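Local coordinates for protein vibralactone Cyclase (Boreostereum vibrans, PDB 6KD0) that catalyses, as a hydrolase-family cyclase, the ring closure that forms the fused bicyclic beta-lactone of vibralactone, at residues A[209-214]-A[284-289]; A[275-280]-A[303-308]. All blocks are in the same frame, centred on the assembly; numbering follows the deposited sequence.

Contacts 1 and 2 share one beta-alpha-beta unit of an alpha/beta hydrolase fold: strand 273-278, helix 284-296 and strand 301-307. Contact 2 pairs the two strands, and contact 1 ties the helix between them to the loop that follows strand 203-207; the centres of the two contacts lie about 13 Å apart. They meet directly where P209 CD packs 3.6 Å from F275 CZ and where L288 CD2 lies 3.5 Å from M303 CE, while R284 NH1 probably donates to G279 O across 2.9 Å. Both border the probable catalytic centre, a Ser-His-Asp pattern of S177, H311 and D281: the side chain of C278 touches these residues, whereas that of P210 lies near them without touching.

Contact 1: A[209-214]-A[284-289]; sequences PPTCHP and RDEGLL
A single carboxylate oxygen, E286 OE1, receives two successive backbone N-H groups of the 209-214 loop. T211 N donates to E286 OE1 at 2.8 Å, meeting the anti lone pair of that oxygen, in a nearly straight bond; C212 N reaches the same oxygen at 3.2 Å from above the carboxylate plane. The two donors together would limit rotation of the carboxylate and probably favour its ionised form. With E286 CG set between the backbone N and the carbonyl carbon (chi1 66°), the chain runs extended beyond it and carries the acid past T211, whose side chain slides by in the opposite direction. There T211 OG1 packs 3.3 Å from E286 CB and gives a weak hydrogen bond to the helix carbonyl E286 O, while T211 CG2 rests 4.0 Å from G287 CA. A water lies between E286 OE2 and C212 O and may bridge them, though its approach to OE2 is unusually short. Further out, T211 pairs by backbone with L262 and P210 O accepts from N181 ND2, which would further restrain the loop. A buried helix glutamate thus holds a loop beyond a strand of the alpha/beta hydrolase sheet, close to the probable catalytic triad.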
loop_
_atom_site.group_PDB
_atom_site.type_symbol
_atom_site.label_atom_id
_atom_site.label_comp_id
_atom_site.label_asym_id
_atom_site.label_seq_id
_atom_site.Cartn_x
_atom_site.Cartn_y
_atom_site.Cartn_z
ATOM N N PRO A 209 -5.377 -0.887 -4.027
ATOM C CA PRO A 209 -4.723 -2.219 -4.236
ATOM C C PRO A 209 -5.445 -3.060 -5.273
ATOM O O PRO A 209 -6.670 -2.947 -5.427
ATOM C CB PRO A 209 -4.840 -2.881 -2.851
ATOM C CG PRO A 209 -6.158 -2.319 -2.323
ATOM C CD PRO A 209 -6.134 -0.853 -2.756
ATOM N N PRO A 210 -4.736 -3.953 -5.972
ATOM C CA PRO A 210 -5.423 -5.086 -6.603
ATOM C C PRO A 210 -5.931 -6.004 -5.504
ATOM O O PRO A 210 -5.343 -6.088 -4.423
ATOM C CB PRO A 210 -4.331 -5.761 -7.450
ATOM C CG PRO A 210 -3.020 -5.354 -6.782
ATOM C CD PRO A 210 -3.261 -4.048 -6.067
ATOM N N THR A 211 -7.083 -6.637 -5.751
ATOM C CA THR A 211 -7.684 -7.524 -4.758
ATOM C C THR A 211 -8.029 -8.899 -5.294
ATOM O O THR A 211 -8.272 -9.804 -4.485
ATOM C CB THR A 211 -8.957 -6.904 -4.165
ATOM O OG1 THR A 211 -9.949 -6.799 -5.195
ATOM C CG2 THR A 211 -8.659 -5.520 -3.600
ATOM N N CYS A 212 -8.046 -9.100 -6.609
ATOM C CA CYS A 212 -8.488 -10.382 -7.134
ATOM C C CYS A 212 -7.967 -10.556 -8.547
ATOM O O CYS A 212 -8.092 -9.645 -9.372
ATOM C CB CYS A 212 -10.026 -10.473 -7.120
ATOM S SG CYS A 212 -10.620 -12.140 -7.408
ATOM N N HIS A 213 -7.397 -11.722 -8.818
ATOM C CA HIS A 213 -7.069 -12.095 -10.181
ATOM C C HIS A 213 -8.330 -12.054 -11.051
ATOM O O HIS A 213 -9.387 -12.547 -10.628
ATOM C CB HIS A 213 -6.453 -13.490 -10.192
ATOM C CG HIS A 213 -5.693 -13.802 -11.440
ATOM N ND1 HIS A 213 -6.299 -13.899 -12.675
ATOM C CD2 HIS A 213 -4.375 -14.047 -11.645
ATOM C CE1 HIS A 213 -5.387 -14.185 -13.587
ATOM N NE2 HIS A 213 -4.212 -14.279 -12.989
ATOM N N PRO A 214 -8.268 -11.482 -12.250
ATOM C CA PRO A 214 -9.468 -11.442 -13.109
ATOM C C PRO A 214 -10.047 -12.812 -13.411
ATOM O O PRO A 214 -11.271 -12.963 -13.537
ATOM C CB PRO A 214 -8.950 -10.753 -14.380
ATOM C CG PRO A 214 -7.831 -9.890 -13.894
ATOM C CD PRO A 214 -7.155 -10.694 -12.811
ATOM N N ARG A 284 -9.974 0.168 -9.881
ATOM C CA ARG A 284 -10.832 0.864 -8.928
ATOM C C ARG A 284 -11.913 -0.053 -8.371
ATOM O O ARG A 284 -12.108 -0.136 -7.152
ATOM C CB ARG A 284 -11.464 2.094 -9.586
ATOM C CG ARG A 284 -12.418 2.862 -8.672
ATOM C CD ARG A 284 -13.294 3.835 -9.490
ATOM N NE ARG A 284 -14.294 3.129 -10.295
ATOM C CZ ARG A 284 -14.631 3.442 -11.544
ATOM N NH1 ARG A 284 -14.036 4.449 -12.175
ATOM N NH2 ARG A 284 -15.570 2.742 -12.168
ATOM N N ASP A 285 -12.630 -0.751 -9.250
ATOM C CA ASP A 285 -13.847 -1.420 -8.803
ATOM C C ASP A 285 -13.565 -2.684 -7.987
ATOM O O ASP A 285 -14.327 -2.983 -7.061
ATOM C CB ASP A 285 -14.757 -1.696 -9.999
ATOM C CG ASP A 285 -15.465 -0.430 -10.493
ATOM O OD1 ASP A 285 -15.532 0.565 -9.733
ATOM O OD2 ASP A 285 -15.924 -0.414 -11.643
ATOM N N GLU A 286 -12.482 -3.420 -8.257
ATOM C CA GLU A 286 -12.195 -4.552 -7.375
ATOM C C GLU A 286 -11.796 -4.078 -5.984
ATOM O O GLU A 286 -12.066 -4.768 -4.991
ATOM C CB GLU A 286 -11.128 -5.466 -7.981
ATOM C CG GLU A 286 -9.745 -4.857 -8.131
ATOM C CD GLU A 286 -8.848 -5.749 -8.974
ATOM O OE1 GLU A 286 -7.935 -6.406 -8.415
ATOM O OE2 GLU A 286 -9.085 -5.820 -10.196
ATOM N N GLY A 287 -11.197 -2.889 -5.883
ATOM C CA GLY A 287 -10.936 -2.317 -4.573
ATOM C C GLY A 287 -12.209 -1.878 -3.869
ATOM O O GLY A 287 -12.384 -2.108 -2.667
ATOM N N LEU A 288 -13.111 -1.226 -4.602
ATOM C CA LEU A 288 -14.394 -0.846 -4.007
ATOM C C LEU A 288 -15.183 -2.077 -3.568
ATOM O O LEU A 288 -15.827 -2.075 -2.512
ATOM C CB LEU A 288 -15.197 -0.013 -5.002
ATOM C CG LEU A 288 -14.599 1.347 -5.382
ATOM C CD1 LEU A 288 -15.523 2.072 -6.347
ATOM C CD2 LEU A 288 -14.350 2.164 -4.139
ATOM N N LEU A 289 -15.094 -3.157 -4.339
ATOM C CA LEU A 289 -15.765 -4.395 -3.974
ATOM C C LEU A 289 -15.176 -4.970 -2.696
ATOM O O LEU A 289 -15.917 -5.387 -1.795
ATOM C CB LEU A 289 -15.649 -5.395 -5.121
ATOM C CG LEU A 289 -16.169 -6.798 -4.866
ATOM C CD1 LEU A 289 -17.653 -6.729 -4.557
ATOM C CD2 LEU A 289 -15.887 -7.641 -6.104
HETATM O O HOH W 1 -9.093 -8.086 -11.303
#

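Contact 2: A[275-280]-A[303-308]; sequences FMSCGW and MTMYPG
In the beta-alpha-beta crossover that closes one side of this alpha/beta hydrolase sheet, strand 275-278 runs parallel to the outermost strand, 303-307, their axes 4.8 Å apart at closest approach. F275 O accepts from T304 N, S277 N donates to T304 O, and S277 O accepts from Y306 N; G279 N then continues the series to Y306 O, now from above the carbonyl plane. On the face turned to helix 284-296, F275 and M303 lie side by side. M303 CG stands anti to the backbone N (chi1 154°), and bends at the next two torsions fold the thioether back, bringing CE within 3.5 Å of F275 CD1; the sulfur makes an oblique Met-aromatic contact, 5.3 Å from the ring centroid. Cut back to an alanine, M303 would lack both sulfur and methyl, which is likely to open a gap beside the F275 ring. On the other face M276 CE approaches Y306 CE1 at 4.4 Å, under helix 321-338, where T304 OG1 bonds E329 OE1. M305, bent like M303, hooks back across the neighbouring strand: its sulfur SD lies 3.7 Å from G279 CA, and its methyl CE packs 3.3 Å from S277 OG.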
loop_
_atom_site.group_PDB
_atom_site.type_symbol
_atom_site.label_atom_id
_atom_site.label_comp_id
_atom_site.label_asym_id
_atom_site.label_seq_id
_atom_site.Cartn_x
_atom_site.Cartn_y
_atom_site.Cartn_z
ATOM N N PHE A 275 -9.452 3.106 3.434
ATOM C CA PHE A 275 -9.278 2.721 2.044
ATOM C C PHE A 275 -9.230 3.973 1.181
ATOM O O PHE A 275 -10.090 4.854 1.307
ATOM C CB PHE A 275 -10.426 1.807 1.608
ATOM C CG PHE A 275 -10.132 1.008 0.385
ATOM C CD1 PHE A 275 -10.158 1.599 -0.866
ATOM C CD2 PHE A 275 -9.830 -0.350 0.487
ATOM C CE1 PHE A 275 -9.880 0.855 -2.005
ATOM C CE2 PHE A 275 -9.556 -1.095 -0.654
ATOM C CZ PHE A 275 -9.583 -0.488 -1.889
ATOM N N MET A 276 -8.220 4.068 0.322
ATOM C CA MET A 276 -8.058 5.224 -0.546
ATOM C C MET A 276 -8.098 4.756 -1.989
ATOM O O MET A 276 -7.372 3.832 -2.357
ATOM C CB MET A 276 -6.744 5.946 -0.253
ATOM C CG MET A 276 -6.598 6.296 1.195
ATOM S SD MET A 276 -5.098 7.219 1.504
ATOM C CE MET A 276 -5.564 8.824 0.851
ATOM N N SER A 277 -8.925 5.401 -2.803
ATOM C CA SER A 277 -9.171 4.975 -4.171
ATOM C C SER A 277 -8.918 6.124 -5.135
ATOM O O SER A 277 -9.194 7.286 -4.822
ATOM C CB SER A 277 -10.606 4.470 -4.334
ATOM O OG SER A 277 -10.815 3.871 -5.616
ATOM N N CYS A 278 -8.398 5.792 -6.312
ATOM C CA CYS A 278 -8.286 6.738 -7.414
ATOM C C CYS A 278 -9.372 6.421 -8.433
ATOM O O CYS A 278 -9.603 5.249 -8.762
ATOM C CB CYS A 278 -6.903 6.677 -8.065
ATOM S SG CYS A 278 -5.600 7.281 -6.977
ATOM N N GLY A 279 -10.018 7.465 -8.954
ATOM C CA GLY A 279 -11.189 7.247 -9.788
ATOM C C GLY A 279 -10.864 6.722 -11.173
ATOM O O GLY A 279 -11.627 5.940 -11.739
ATOM N N TRP A 280 -9.750 7.158 -11.751
ATOM C CA TRP A 280 -9.443 6.870 -13.152
ATOM C C TRP A 280 -8.429 5.733 -13.229
ATOM O O TRP A 280 -7.261 5.930 -13.551
ATOM C CB TRP A 280 -8.913 8.130 -13.828
ATOM C CG TRP A 280 -8.861 8.096 -15.330
ATOM C CD1 TRP A 280 -9.215 7.064 -16.162
ATOM C CD2 TRP A 280 -8.410 9.159 -16.181
ATOM N NE1 TRP A 280 -9.019 7.429 -17.477
ATOM C CE2 TRP A 280 -8.524 8.709 -17.513
ATOM C CE3 TRP A 280 -7.912 10.444 -15.943
ATOM C CZ2 TRP A 280 -8.167 9.509 -18.604
ATOM C CZ3 TRP A 280 -7.557 11.236 -17.033
ATOM C CH2 TRP A 280 -7.690 10.763 -18.339
ATOM N N MET A 303 -13.743 5.176 3.561
ATOM C CA MET A 303 -13.382 5.195 2.154
ATOM C C MET A 303 -13.147 6.647 1.764
ATOM O O MET A 303 -13.856 7.538 2.238
ATOM C CB MET A 303 -14.507 4.573 1.322
ATOM C CG MET A 303 -14.614 5.015 -0.124
ATOM S SD MET A 303 -13.329 4.271 -1.131
ATOM C CE MET A 303 -13.574 2.537 -0.743
ATOM N N THR A 304 -12.125 6.887 0.949
ATOM C CA THR A 304 -11.880 8.194 0.351
ATOM C C THR A 304 -11.646 7.987 -1.129
ATOM O O THR A 304 -10.757 7.214 -1.500
ATOM C CB THR A 304 -10.663 8.894 0.955
ATOM O OG1 THR A 304 -10.831 9.004 2.370
ATOM C CG2 THR A 304 -10.530 10.274 0.343
ATOM N N MET A 305 -12.419 8.682 -1.962
ATOM C CA MET A 305 -12.315 8.577 -3.413
ATOM C C MET A 305 -11.734 9.861 -4.004
ATOM O O MET A 305 -12.190 10.967 -3.679
ATOM C CB MET A 305 -13.688 8.270 -4.027
ATOM C CG MET A 305 -13.719 8.361 -5.552
ATOM S SD MET A 305 -12.708 7.101 -6.399
ATOM C CE MET A 305 -13.584 5.586 -5.959
ATOM N N TYR A 306 -10.727 9.723 -4.870
ATOM C CA TYR A 306 -10.171 10.836 -5.634
ATOM C C TYR A 306 -10.617 10.719 -7.084
ATOM O O TYR A 306 -9.980 10.017 -7.885
ATOM C CB TYR A 306 -8.642 10.868 -5.529
ATOM C CG TYR A 306 -8.183 11.478 -4.229
ATOM C CD1 TYR A 306 -8.338 10.798 -3.028
ATOM C CD2 TYR A 306 -7.635 12.757 -4.198
ATOM C CE1 TYR A 306 -7.942 11.368 -1.838
ATOM C CE2 TYR A 306 -7.230 13.335 -3.005
ATOM C CZ TYR A 306 -7.383 12.634 -1.835
ATOM O OH TYR A 306 -6.991 13.199 -0.640
ATOM N N PRO A 307 -11.713 11.374 -7.473
ATOM C CA PRO A 307 -12.185 11.249 -8.857
ATOM C C PRO A 307 -11.248 11.931 -9.842
ATOM O O PRO A 307 -10.548 12.891 -9.516
ATOM C CB PRO A 307 -13.563 11.928 -8.843
ATOM C CG PRO A 307 -13.676 12.650 -7.557
ATOM C CD PRO A 307 -12.623 12.155 -6.616
ATOM N N GLY A 308 -11.238 11.403 -11.062
ATOM C CA GLY A 308 -10.536 12.029 -12.169
ATOM C C GLY A 308 -9.023 11.988 -12.112
ATOM O O GLY A 308 -8.371 12.705 -12.886
#